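PDB 4IO2: glutamate receptor 1 from Adineta vaga, which binds L-glutamate through the clamshell ligand-binding domain described here and probably acts as a ligand-gated ion channel. Local coordinates for residues 8-13 / 52-57; 46-51 / 223-228; 99-104 / 204-209; 105-110 / 178-183. All blocks are in the same frame, centred on the assembly; numbering follows the deposited sequence. Where two conformers were deposited one is given.

All four contacts belong to the two-lobed clamshell of a glutamate-receptor ligand-binding domain. Contact 1 pairs parallel strands 9-14 and 55-60, and contact 2 sets helix 40-52 against helix 218-230; they touch, with about 12 Å between centres, and their segments alternate along the chain. Contact 3, about 15 Å from contact 2 between centres, meets helix 218-230, S99 packing on I225. It shares strand 103-112 and an antiparallel sheet with contact 4, centres about 14 Å apart. Contact 4 falls within contact 3 in sequence, and contact 2 spans both. Contacts 3 and 4 thus carry pocket residues F207, M179 and D180, whereas contacts 1 and 2 are packing away from the glutamate site; the centres of contacts 1 and 4 are about 30 Å apart.

Contact 1 (8-13 / 52-57); sequences ITLRIG and MGFVAD
T9, L10 and R11 pair in register with V55, A56 and D57 as parallel strands, whose axes approach to 4.8 Å and run 28° apart. Four backbone hydrogen bonds alternate along the seam: V55 N to I8 O, L10 N to V55 O, D57 N to L10 O and I12 N to D57 O, the first 2.8 Å long. Side chains divide between the two faces. On the face of L10 and A56, F54 CG lies between its backbone N and carbonyl carbon (chi1 57°), presenting the ring to the neighbouring strand. L10 CD1 sits over one ring face in a CH-pi contact, 4.0 Å from the F54 centroid, while I12 CD1 approaches F54 CE1 obliquely at 4.1 Å and also touches A56 CB. Helix 40-52 links these strands through a beta-alpha-beta crossover, as in the periplasmic-binding-protein fold, and packs on this apolar face through I45 and L48. The other face is more polar. T9 OG1 rests 3.6 Å from V55 CB. R11 and D57 extend side by side, with R11 CG 3.6 Å from D57 OD2, yet their charged ends do not meet, R11 NE staying 5.9 Å from D57 OD2: the guanidinium binds D80 and the carbonyl of G77, whereas D57 OD1 accepts from Q59.

Contact 2 (46-51 / 223-228); sequences EYLRDK and VNILSL
L48 and L228 cross at a slant, L48 CD2 lying 3.8 Å from L228 CD1. The same L48 methyl reaches N224 CB, and L228 CD1 also meets Y47 CB at 4.1 Å. L228 thus uses one methyl against L48 and Y47 and the other against the K51 chain, whose CD packs 3.7 Å from L228 CD2. K51 CB passes 3.5 Å from N224 OD1; the lysine and asparagine run antiparallel alongside one another. The N224 amide is tied at its other end, ND2 donating to the carbonyl of D220. In the conformers given here, bends at chi3 (80°) and chi4 bring K51 NZ to S227 OG in a hydrogen bond of 2.9 Å, the hydroxyl lying anti to its own backbone N (chi1 178°); the bond depends on those copies, since both residues have a second. With an alanine in place of L228, L48, Y47 and the K51 chain would probably each lose one apolar neighbour, and a gap would open between the helices. I233 and L234 of helix 233-242 extend the packing around L228. The segment axes, 10.6 Å apart at 118°, make this a steep helix-helix crossing within the periplasmic-binding-protein fold.

Contact 3 (99-104 / 204-209); sequences SNSISD and KSTFGI
I102 and F207 set their side chains at about a right angle, with I102 CG1 3.9 Å from F207 CB. The isoleucine holds CG1 between its backbone N and carbonyl carbon (chi1 62°), which turns this branch toward F207 while CG2 reaches I209 CG1 at 4.1 Å. I102 and I209 also cross nearly perpendicularly, so the two branches of I102 bridge two residues of the facing segment. S103 CB approaches the F207 ring obliquely, 4.0 Å from CD2. That ring continues into the ligand pocket, where it touches the bound glutamate and packs near T87 and D180. Here strands 103-112 and 200-211 run antiparallel in a sheet of the two-lobed ligand-binding fold, and this sheet brings F207 to the glutamate pocket. F207 N donates to S103 O at 3.0 Å, and I102 N donates to F207 O. Beyond the strand pairing, S99 supplies a side-chain link: its OG accepts from I209 N at 2.9 Å and donates to N100 O. S99 N in turn donates to I209 O, so backbone and hydroxyl of one serine together grip I209. In the conformer given, S101 OG lies 3.7 Å from T206 CB. The T206 hydroxyl looks to the dimer, hydrogen-bonding R229 of the second subunit, while S103 OG donates to D104 O and also pairs with K238.

Contact 4 (105-110 / 178-183); sequences NSMRIL and FMDIGT. With GLU (glutamic acid), chain E.
M107, R108 and I109 pair antiparallel with D180, M179 and F178, the strand axes closing to 4.5 Å. R108 N and M179 N each bond to the other residue's carbonyl oxygen, and I181 N adds a bond to S106 O. Here a strand of the antiparallel sheet in the clamshell ligand-binding fold leads straight into a helix beside the glutamate site: D180 occupies the N-cap position, although its carboxylate makes no capping bond and turns to N105 and the ligand instead. N105 and D180 cross at about a right angle, with their amide and carboxylate planes 85° apart. N105 CG lies anti to its backbone N (chi1 -175°), carrying the amide across to the acid. ND2 donates to D180 OD1 at 3.1 Å; the acceptor lies near the amide plane, but the donor comes from above the carboxylate plane. ND2 also has S205 OG as a partner, while N105 OD1 takes a water that links it to G182 N. An alanine in place of N105 would probably leave D180 OD1 without this donor and the carboxylate freer to rotate beside the ligand. Farther along, I181 CD1 packs 3.9 Å from R108 CD, the two side chains crossing obliquely. L110 and M179 instead extend side by side, with L110 CD2 4.2 Å from M179 SD. M107 SD meets F178 CB at the same distance. D180 grips glutamate twice: its backbone N donates almost straight to ligand OE2 (177°), while ligand N donates to D180 OD2 at 2.8 Å.

Contact 1 (8-13 / 52-57)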
loop_
_atom_site.group_PDB
_atom_site.type_symbol
_atom_site.label_atom_id
_atom_site.label_comp_id
_atom_site.label_asym_id
_atom_site.label_seq_id
_atom_site.Cartn_x
_atom_site.Cartn_y
_atom_site.Cartn_z
ATOM N N ILE A 8 -2.858 5.061 27.794
ATOM C CA ILE A 8 -1.730 5.946 27.533
ATOM C C ILE A 8 -2.227 7.168 26.785
ATOM O O ILE A 8 -3.058 7.041 25.889
ATOM C CB ILE A 8 -0.681 5.226 26.646
ATOM C CG1 ILE A 8 -0.171 3.943 27.334
ATOM C CG2 ILE A 8 0.428 6.161 26.212
ATOM C CD1 ILE A 8 0.502 4.186 28.672
ATOM N N THR A 9 -1.711 8.335 27.129
ATOM C CA THR A 9 -2.046 9.536 26.387
ATOM C C THR A 9 -1.109 9.711 25.198
ATOM O O THR A 9 0.105 9.639 25.345
ATOM C CB THR A 9 -1.972 10.799 27.295
ATOM O OG1 THR A 9 -2.931 10.673 28.344
ATOM C CG2 THR A 9 -2.256 12.075 26.497
ATOM N N LEU A 10 -1.693 9.901 24.021
ATOM C CA LEU A 10 -0.939 10.215 22.809
ATOM C C LEU A 10 -1.199 11.616 22.368
ATOM O O LEU A 10 -2.348 11.989 22.127
ATOM C CB LEU A 10 -1.354 9.320 21.661
ATOM C CG LEU A 10 -0.989 7.869 21.785
ATOM C CD1 LEU A 10 -1.569 7.156 20.578
ATOM C CD2 LEU A 10 0.504 7.693 21.916
ATOM N N ARG A 11 -0.136 12.383 22.206
ATOM C CA ARG A 11 -0.187 13.678 21.513
ATOM C C ARG A 11 -0.162 13.395 20.017
ATOM O O ARG A 11 0.833 12.872 19.468
ATOM C CB ARG A 11 1.001 14.566 21.893
ATOM C CG ARG A 11 1.099 14.932 23.368
ATOM C CD ARG A 11 2.465 15.543 23.688
ATOM N NE ARG A 11 3.512 14.615 23.290
ATOM C CZ ARG A 11 4.759 14.934 22.943
ATOM N NH1 ARG A 11 5.209 16.185 23.018
ATOM N NH2 ARG A 11 5.562 13.972 22.535
ATOM N N ILE A 12 -1.277 13.682 19.348
ATOM C CA ILE A 12 -1.499 13.315 17.942
ATOM C C ILE A 12 -1.482 14.566 17.079
ATOM O O ILE A 12 -2.385 15.382 17.172
ATOM C CB ILE A 12 -2.841 12.602 17.746
ATOM C CG1 ILE A 12 -2.948 11.400 18.660
ATOM C CG2 ILE A 12 -3.017 12.226 16.263
ATOM C CD1 ILE A 12 -4.279 10.636 18.570
ATOM N N GLY A 13 -0.424 14.733 16.292
ATOM C CA GLY A 13 -0.335 15.856 15.374
ATOM C C GLY A 13 -1.196 15.607 14.137
ATOM O O GLY A 13 -1.185 14.494 13.572
ATOM N N MET A 52 -8.412 0.719 20.969
ATOM C CA MET A 52 -7.116 0.617 21.638
ATOM C C MET A 52 -7.096 1.213 23.037
ATOM O O MET A 52 -6.238 0.863 23.854
ATOM C CB MET A 52 -6.056 1.309 20.781
ATOM C CG MET A 52 -5.914 0.646 19.398
ATOM S SD MET A 52 -4.760 1.535 18.349
ATOM C CE MET A 52 -3.306 1.008 19.204
ATOM N N GLY A 53 -8.019 2.121 23.317
ATOM C CA GLY A 53 -8.166 2.663 24.661
ATOM C C GLY A 53 -7.144 3.690 25.093
ATOM O O GLY A 53 -7.034 3.982 26.278
ATOM N N PHE A 54 -6.419 4.289 24.155
ATOM C CA PHE A 54 -5.534 5.413 24.485
ATOM C C PHE A 54 -6.369 6.666 24.756
ATOM O O PHE A 54 -7.562 6.725 24.446
ATOM C CB PHE A 54 -4.471 5.677 23.382
ATOM C CG PHE A 54 -5.028 5.951 22.007
ATOM C CD1 PHE A 54 -5.518 7.200 21.654
ATOM C CD2 PHE A 54 -4.970 4.964 21.052
ATOM C CE1 PHE A 54 -5.992 7.432 20.368
ATOM C CE2 PHE A 54 -5.469 5.182 19.775
ATOM C CZ PHE A 54 -5.974 6.425 19.440
ATOM N N VAL A 55 -5.720 7.675 25.316
ATOM C CA VAL A 55 -6.335 8.983 25.486
ATOM C C VAL A 55 -5.767 9.884 24.378
ATOM O O VAL A 55 -4.548 10.023 24.244
ATOM C CB VAL A 55 -6.050 9.547 26.880
ATOM C CG1 VAL A 55 -6.622 10.941 27.033
ATOM C CG2 VAL A 55 -6.673 8.617 27.947
ATOM N N ALA A 56 -6.656 10.472 23.588
ATOM C CA ALA A 56 -6.263 11.288 22.446
ATOM C C ALA A 56 -6.112 12.753 22.819
ATOM O O ALA A 56 -7.047 13.394 23.285
ATOM C CB ALA A 56 -7.263 11.149 21.336
ATOM N N ASP A 57 -4.912 13.263 22.620
ATOM C CA ASP A 57 -4.639 14.691 22.725
ATOM C C ASP A 57 -4.297 15.231 21.328
ATOM O O ASP A 57 -3.146 15.202 20.892
ATOM C CB ASP A 57 -3.503 14.923 23.729
ATOM C CG ASP A 57 -3.054 16.376 23.808
ATOM O OD1 ASP A 57 -3.808 17.258 23.355
ATOM O OD2 ASP A 57 -1.955 16.632 24.368
#

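Contact 2 (46-51 / 223-228)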
loop_
_atom_site.group_PDB
_atom_site.type_symbol
_atom_site.label_atom_id
_atom_site.label_comp_id
_atom_site.label_asym_id
_atom_site.label_seq_id
_atom_site.Cartn_x
_atom_site.Cartn_y
_atom_site.Cartn_z
ATOM N N GLU A 46 -10.981 8.424 16.378
ATOM C CA GLU A 46 -12.021 7.864 17.223
ATOM C C GLU A 46 -12.149 6.337 17.084
ATOM O O GLU A 46 -12.316 5.634 18.082
ATOM C CB GLU A 46 -13.354 8.550 16.943
ATOM C CG GLU A 46 -14.520 8.046 17.774
ATOM C CD GLU A 46 -14.265 8.114 19.276
ATOM O OE1 GLU A 46 -13.414 8.920 19.723
ATOM O OE2 GLU A 46 -14.926 7.350 20.013
ATOM N N TYR A 47 -12.072 5.804 15.864
ATOM C CA TYR A 47 -12.161 4.351 15.693
ATOM C C TYR A 47 -10.966 3.686 16.365
ATOM O O TYR A 47 -11.103 2.670 17.054
ATOM C CB TYR A 47 -12.124 3.981 14.207
ATOM C CG TYR A 47 -13.450 4.033 13.488
ATOM C CD1 TYR A 47 -14.435 3.098 13.744
ATOM C CD2 TYR A 47 -13.705 4.997 12.509
ATOM C CE1 TYR A 47 -15.631 3.130 13.065
ATOM C CE2 TYR A 47 -14.915 5.028 11.828
ATOM C CZ TYR A 47 -15.873 4.097 12.117
ATOM O OH TYR A 47 -17.106 4.080 11.470
ATOM N N LEU A 48 -9.782 4.259 16.219
ATOM C CA LEU A 48 -8.598 3.682 16.859
ATOM C C LEU A 48 -8.666 3.806 18.407
ATOM O O LEU A 48 -8.332 2.866 19.142
ATOM C CB LEU A 48 -7.329 4.356 16.378
ATOM C CG LEU A 48 -6.948 4.015 14.927
ATOM C CD1 LEU A 48 -5.865 4.950 14.471
ATOM C CD2 LEU A 48 -6.493 2.560 14.851
ATOM N N ARG A 49 -9.136 4.950 18.906
ATOM C CA ARG A 49 -9.228 5.197 20.336
ATOM C C ARG A 49 -10.190 4.188 20.950
ATOM O O ARG A 49 -9.899 3.624 22.020
ATOM C CB ARG A 49 -9.697 6.628 20.584
ATOM C CG ARG A 49 -9.717 7.035 22.046
ATOM C CD ARG A 49 -10.700 8.166 22.351
ATOM N NE ARG A 49 -12.087 7.796 22.105
ATOM C CZ ARG A 49 -12.839 7.024 22.889
ATOM N NH1 ARG A 49 -12.378 6.501 24.030
ATOM N NH2 ARG A 49 -14.082 6.764 22.520
ATOM N N ASP A 50 -11.325 3.950 20.299
ATOM C CA ASP A 50 -12.324 3.007 20.829
ATOM C C ASP A 50 -11.776 1.599 20.903
ATOM O O ASP A 50 -12.049 0.891 21.864
ATOM C CB ASP A 50 -13.588 3.011 19.972
ATOM C CG ASP A 50 -14.385 4.306 20.100
ATOM O OD1 ASP A 50 -14.033 5.147 20.960
ATOM O OD2 ASP A 50 -15.377 4.480 19.342
ATOM N N LYS A 51 -10.981 1.185 19.926
ATOM C CA LYS A 51 -10.424 -0.169 19.919
ATOM C C LYS A 51 -9.210 -0.331 20.831
ATOM O O LYS A 51 -9.011 -1.384 21.425
ATOM C CB LYS A 51 -10.015 -0.579 18.496
ATOM C CG LYS A 51 -11.170 -0.830 17.550
ATOM C CD LYS A 51 -10.690 -1.291 16.183
ATOM C CE LYS A 51 -10.346 -2.782 16.175
ATOM N NZ LYS A 51 -10.964 -3.472 15.003
ATOM N N VAL A 223 -1.471 -3.668 14.183
ATOM C CA VAL A 223 -2.517 -4.681 14.215
ATOM C C VAL A 223 -3.907 -4.032 14.128
ATOM O O VAL A 223 -4.795 -4.536 13.436
ATOM C CB VAL A 223 -2.381 -5.553 15.487
ATOM C CG1 VAL A 223 -3.619 -6.411 15.748
ATOM C CG2 VAL A 223 -1.123 -6.428 15.380
ATOM N N ASN A 224 -4.100 -2.927 14.835
ATOM C CA ASN A 224 -5.361 -2.264 14.804
ATOM C C ASN A 224 -5.667 -1.581 13.471
ATOM O O ASN A 224 -6.816 -1.601 13.022
ATOM C CB ASN A 224 -5.475 -1.300 15.984
ATOM C CG ASN A 224 -5.879 -1.989 17.234
ATOM O OD1 ASN A 224 -7.065 -2.214 17.465
ATOM N ND2 ASN A 224 -4.906 -2.375 18.046
ATOM N N ILE A 225 -4.687 -0.943 12.838
ATOM C CA ILE A 225 -4.917 -0.415 11.501
ATOM C C ILE A 225 -5.322 -1.514 10.533
ATOM O O ILE A 225 -6.273 -1.342 9.764
ATOM C CB ILE A 225 -3.658 0.325 10.962
ATOM C CG1 ILE A 225 -3.404 1.566 11.773
ATOM C CG2 ILE A 225 -3.795 0.628 9.454
ATOM C CD1 ILE A 225 -2.023 2.101 11.519
ATOM N N LEU A 226 -4.634 -2.641 10.576
ATOM C CA LEU A 226 -4.915 -3.747 9.641
ATOM C C LEU A 226 -6.306 -4.322 9.912
ATOM O O LEU A 226 -6.995 -4.707 9.007
ATOM C CB LEU A 226 -3.830 -4.794 9.788
ATOM C CG LEU A 226 -2.491 -4.347 9.191
ATOM C CD1 LEU A 226 -1.336 -5.228 9.699
ATOM C CD2 LEU A 226 -2.566 -4.365 7.675
ATOM N N SER A 227 -6.728 -4.366 11.164
ATOM C CA SER A 227 -8.068 -4.804 11.492
ATOM C C SER A 227 -9.112 -3.832 10.933
ATOM O O SER A 227 -10.130 -4.279 10.389
ATOM C CB SER A 227 -8.232 -4.948 13.008
ATOM O OG SER A 227 -9.547 -5.338 13.295
ATOM N N LEU A 228 -8.881 -2.518 11.042
ATOM C CA LEU A 228 -9.802 -1.566 10.417
ATOM C C LEU A 228 -9.854 -1.737 8.906
ATOM O O LEU A 228 -10.911 -1.561 8.285
ATOM C CB LEU A 228 -9.423 -0.121 10.760
ATOM C CG LEU A 228 -9.526 0.338 12.221
ATOM C CD1 LEU A 228 -9.192 1.807 12.344
ATOM C CD2 LEU A 228 -10.932 0.067 12.798
#

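Contact 3 (99-104 / 204-209)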
loop_
_atom_site.group_PDB
_atom_site.type_symbol
_atom_site.label_atom_id
_atom_site.label_comp_id
_atom_site.label_asym_id
_atom_site.label_seq_id
_atom_site.Cartn_x
_atom_site.Cartn_y
_atom_site.Cartn_z
ATOM N N SER A 99 3.539 3.589 10.333
ATOM C CA SER A 99 2.628 2.476 10.481
ATOM C C SER A 99 2.359 1.802 9.146
ATOM O O SER A 99 2.667 2.317 8.090
ATOM C CB SER A 99 1.291 2.963 11.055
ATOM O OG SER A 99 0.495 3.643 10.090
ATOM N N ASN A 100 1.724 0.644 9.199
ATOM C CA ASN A 100 1.173 0.051 7.998
ATOM C C ASN A 100 0.258 1.087 7.380
ATOM O O ASN A 100 -0.341 1.930 8.065
ATOM C CB ASN A 100 0.424 -1.244 8.338
ATOM C CG ASN A 100 1.352 -2.315 8.811
ATOM O OD1 ASN A 100 1.292 -2.741 9.951
ATOM N ND2 ASN A 100 2.247 -2.750 7.935
ATOM N N SER A 101 0.149 1.036 6.062
ATOM C CA SER A 101 -0.547 2.062 5.306
ATOM C C SER A 101 -2.020 2.180 5.684
ATOM O O SER A 101 -2.706 1.147 5.878
ATOM C CB SER A 101 -0.450 1.712 3.818
ATOM O OG SER A 101 -1.424 2.383 3.009
ATOM N N ILE A 102 -2.498 3.427 5.769
ATOM C CA ILE A 102 -3.918 3.724 5.909
ATOM C C ILE A 102 -4.629 3.932 4.569
ATOM O O ILE A 102 -5.864 3.866 4.522
ATOM C CB ILE A 102 -4.181 4.919 6.859
ATOM C CG1 ILE A 102 -3.558 6.217 6.337
ATOM C CG2 ILE A 102 -3.641 4.567 8.292
ATOM C CD1 ILE A 102 -3.999 7.430 7.221
ATOM N N SER A 103 -3.864 4.173 3.502
ATOM C CA SER A 103 -4.428 4.425 2.180
ATOM C C SER A 103 -3.353 4.298 1.129
ATOM O O SER A 103 -2.202 4.655 1.401
ATOM C CB SER A 103 -5.014 5.853 2.116
ATOM O OG SER A 103 -5.626 6.131 0.844
ATOM N N ASP A 104 -3.714 3.817 -0.046
ATOM C CA ASP A 104 -2.878 4.004 -1.201
ATOM C C ASP A 104 -2.939 5.466 -1.639
ATOM O O ASP A 104 -3.752 6.264 -1.175
ATOM C CB ASP A 104 -3.301 3.053 -2.336
ATOM C CG ASP A 104 -4.734 3.274 -2.833
ATOM O OD1 ASP A 104 -5.305 4.362 -2.631
ATOM O OD2 ASP A 104 -5.305 2.328 -3.441
ATOM N N LYS A 204 3.115 6.296 -7.381
ATOM C CA LYS A 204 2.342 5.371 -6.562
ATOM C C LYS A 204 3.024 5.233 -5.221
ATOM O O LYS A 204 4.251 4.987 -5.129
ATOM C CB LYS A 204 2.236 4.003 -7.227
ATOM C CG LYS A 204 1.631 4.033 -8.627
ATOM C CD LYS A 204 0.528 5.051 -8.771
ATOM C CE LYS A 204 -0.001 5.116 -10.207
ATOM N NZ LYS A 204 0.921 4.533 -11.217
ATOM N N SER A 205 2.242 5.425 -4.169
ATOM C CA SER A 205 2.781 5.538 -2.844
ATOM C C SER A 205 1.706 5.177 -1.811
ATOM O O SER A 205 0.648 4.681 -2.152
ATOM C CB SER A 205 3.308 6.987 -2.692
ATOM O OG SER A 205 2.289 7.943 -3.026
ATOM N N THR A 206 1.994 5.449 -0.551
ATOM C CA THR A 206 1.073 5.173 0.538
ATOM C C THR A 206 1.069 6.303 1.541
ATOM O O THR A 206 2.052 7.045 1.620
ATOM C CB THR A 206 1.472 3.872 1.280
ATOM O OG1 THR A 206 2.835 3.985 1.744
ATOM C CG2 THR A 206 1.367 2.622 0.377
ATOM N N PHE A 207 0.018 6.400 2.319
ATOM C CA PHE A 207 -0.045 7.251 3.493
ATOM C C PHE A 207 0.114 6.350 4.709
ATOM O O PHE A 207 -0.471 5.254 4.763
ATOM C CB PHE A 207 -1.373 7.956 3.634
ATOM C CG PHE A 207 -1.686 8.970 2.545
ATOM C CD1 PHE A 207 -0.705 9.676 1.877
ATOM C CD2 PHE A 207 -3.006 9.256 2.233
ATOM C CE1 PHE A 207 -1.034 10.611 0.902
ATOM C CE2 PHE A 207 -3.342 10.206 1.267
ATOM C CZ PHE A 207 -2.360 10.884 0.607
ATOM N N GLY A 208 0.896 6.793 5.692
ATOM C CA GLY A 208 1.096 6.052 6.929
ATOM C C GLY A 208 1.025 6.992 8.092
ATOM O O GLY A 208 1.274 8.195 7.959
ATOM N N ILE A 209 0.736 6.423 9.259
ATOM C CA ILE A 209 0.824 7.177 10.509
ATOM C C ILE A 209 2.306 7.294 10.889
ATOM O O ILE A 209 3.017 6.310 10.899
ATOM C CB ILE A 209 -0.017 6.508 11.617
ATOM C CG1 ILE A 209 -1.489 6.589 11.205
ATOM C CG2 ILE A 209 0.228 7.215 12.952
ATOM C CD1 ILE A 209 -2.435 5.936 12.205
#

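Contact 4 (105-110 / 178-183)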
loop_
_atom_site.group_PDB
_atom_site.type_symbol
_atom_site.label_atom_id
_atom_site.label_comp_id
_atom_site.label_asym_id
_atom_site.label_seq_id
_atom_site.Cartn_x
_atom_site.Cartn_y
_atom_site.Cartn_z
ATOM N N ASN A 105 -2.000 5.841 -2.477
ATOM C CA ASN A 105 -1.892 7.206 -2.965
ATOM C C ASN A 105 -1.162 7.206 -4.269
ATOM O O ASN A 105 -0.434 6.262 -4.609
ATOM C CB ASN A 105 -1.137 8.099 -1.944
ATOM C CG ASN A 105 -1.111 9.562 -2.354
ATOM O OD1 ASN A 105 -2.148 10.167 -2.579
ATOM N ND2 ASN A 105 0.088 10.134 -2.453
ATOM N N SER A 106 -1.351 8.305 -4.983
ATOM C CA SER A 106 -0.583 8.626 -6.184
ATOM C C SER A 106 -0.844 10.120 -6.422
ATOM O O SER A 106 -1.663 10.747 -5.724
ATOM C CB SER A 106 -1.021 7.796 -7.375
ATOM O OG SER A 106 -2.400 8.020 -7.608
ATOM N N MET A 107 -0.100 10.704 -7.344
ATOM C CA MET A 107 -0.257 12.127 -7.659
ATOM C C MET A 107 -0.826 12.313 -9.037
ATOM O O MET A 107 -0.718 11.429 -9.892
ATOM C CB MET A 107 1.060 12.924 -7.530
ATOM C CG MET A 107 1.628 12.901 -6.135
ATOM S SD MET A 107 3.020 14.042 -5.946
ATOM C CE MET A 107 4.341 13.113 -6.671
ATOM N N ARG A 108 -1.479 13.463 -9.212
ATOM C CA ARG A 108 -1.961 13.913 -10.499
ATOM C C ARG A 108 -1.488 15.298 -10.801
ATOM O O ARG A 108 -1.085 16.032 -9.926
ATOM C CB ARG A 108 -3.481 13.820 -10.600
ATOM C CG ARG A 108 -3.915 12.321 -10.554
ATOM C CD ARG A 108 -5.105 11.947 -11.312
ATOM N NE ARG A 108 -5.006 12.285 -12.715
ATOM C CZ ARG A 108 -6.081 12.384 -13.463
ATOM N NH1 ARG A 108 -7.281 12.199 -12.883
ATOM N NH2 ARG A 108 -5.964 12.716 -14.738
ATOM N N ILE A 109 -1.476 15.623 -12.091
ATOM C CA ILE A 109 -1.222 16.966 -12.529
ATOM C C ILE A 109 -2.505 17.821 -12.430
ATOM O O ILE A 109 -3.541 17.441 -12.968
ATOM C CB ILE A 109 -0.706 16.960 -13.961
ATOM C CG1 ILE A 109 0.606 16.158 -14.066
ATOM C CG2 ILE A 109 -0.523 18.413 -14.444
ATOM C CD1 ILE A 109 1.041 15.793 -15.482
ATOM N N LEU A 110 -2.397 18.959 -11.732
ATOM C CA LEU A 110 -3.484 19.954 -11.504
ATOM C C LEU A 110 -3.239 21.139 -12.431
ATOM O O LEU A 110 -2.134 21.640 -12.506
ATOM C CB LEU A 110 -3.449 20.426 -10.037
ATOM C CG LEU A 110 -4.510 21.453 -9.611
ATOM C CD1 LEU A 110 -5.872 20.861 -9.625
ATOM C CD2 LEU A 110 -4.205 22.016 -8.187
ATOM N N PHE A 178 1.410 19.659 -8.881
ATOM C CA PHE A 178 1.164 18.251 -8.565
ATOM C C PHE A 178 0.349 18.226 -7.282
ATOM O O PHE A 178 0.528 19.081 -6.397
ATOM C CB PHE A 178 2.474 17.517 -8.229
ATOM C CG PHE A 178 3.502 17.449 -9.334
ATOM C CD1 PHE A 178 3.162 17.663 -10.652
ATOM C CD2 PHE A 178 4.827 17.150 -9.028
ATOM C CE1 PHE A 178 4.121 17.592 -11.642
ATOM C CE2 PHE A 178 5.777 17.048 -10.009
ATOM C CZ PHE A 178 5.421 17.283 -11.320
ATOM N N MET A 179 -0.517 17.241 -7.164
ATOM C CA MET A 179 -1.363 17.090 -5.974
ATOM C C MET A 179 -1.761 15.641 -5.812
ATOM O O MET A 179 -1.993 14.939 -6.779
ATOM C CB MET A 179 -2.569 17.995 -6.089
ATOM C CG MET A 179 -3.394 18.046 -4.843
ATOM S SD MET A 179 -4.727 19.309 -5.025
ATOM C CE MET A 179 -5.460 19.213 -3.373
ATOM N N ASP A 180 -1.757 15.157 -4.578
ATOM C CA ASP A 180 -2.251 13.817 -4.290
ATOM C C ASP A 180 -3.639 13.619 -4.872
ATOM O O ASP A 180 -4.487 14.506 -4.811
ATOM C CB ASP A 180 -2.366 13.591 -2.800
ATOM C CG ASP A 180 -1.037 13.503 -2.074
ATOM O OD1 ASP A 180 0.011 13.175 -2.710
ATOM O OD2 ASP A 180 -1.108 13.707 -0.839
ATOM N N ILE A 181 -3.904 12.414 -5.358
ATOM C CA ILE A 181 -5.129 12.177 -6.105
ATOM C C ILE A 181 -6.398 12.315 -5.273
ATOM O O ILE A 181 -7.406 12.826 -5.778
ATOM C CB ILE A 181 -5.087 10.777 -6.801
ATOM C CG1 ILE A 181 -6.250 10.594 -7.766
ATOM C CG2 ILE A 181 -5.000 9.618 -5.770
ATOM C CD1 ILE A 181 -6.090 9.323 -8.619
ATOM N N GLY A 182 -6.416 11.840 -4.042
ATOM C CA GLY A 182 -7.668 11.899 -3.291
ATOM C C GLY A 182 -8.160 13.291 -2.980
ATOM O O GLY A 182 -9.299 13.636 -3.256
ATOM N N THR A 183 -7.277 14.122 -2.449
ATOM C CA THR A 183 -7.630 15.516 -2.205
ATOM C C THR A 183 -7.756 16.327 -3.527
ATOM O O THR A 183 -8.561 17.262 -3.591
ATOM C CB THR A 183 -6.629 16.197 -1.235
ATOM O OG1 THR A 183 -5.273 16.001 -1.705
ATOM C CG2 THR A 183 -6.812 15.650 0.196
HETATM N N GLU E . 0.995 13.751 0.942
HETATM C CA GLU E . 1.928 14.843 0.648
HETATM C C GLU E . 3.168 14.729 1.531
HETATM O O GLU E . 3.143 13.951 2.519
HETATM C CB GLU E . 1.297 16.225 0.845
HETATM C CG GLU E . 0.033 16.514 0.027
HETATM C CD GLU E . 0.241 16.676 -1.479
HETATM O OE1 GLU E . 1.391 16.702 -1.914
HETATM O OE2 GLU E . -0.771 16.854 -2.206
HETATM O OXT GLU E . 4.180 15.406 1.233
HETATM O O HOH W 1 -4.750 10.210 -2.177
#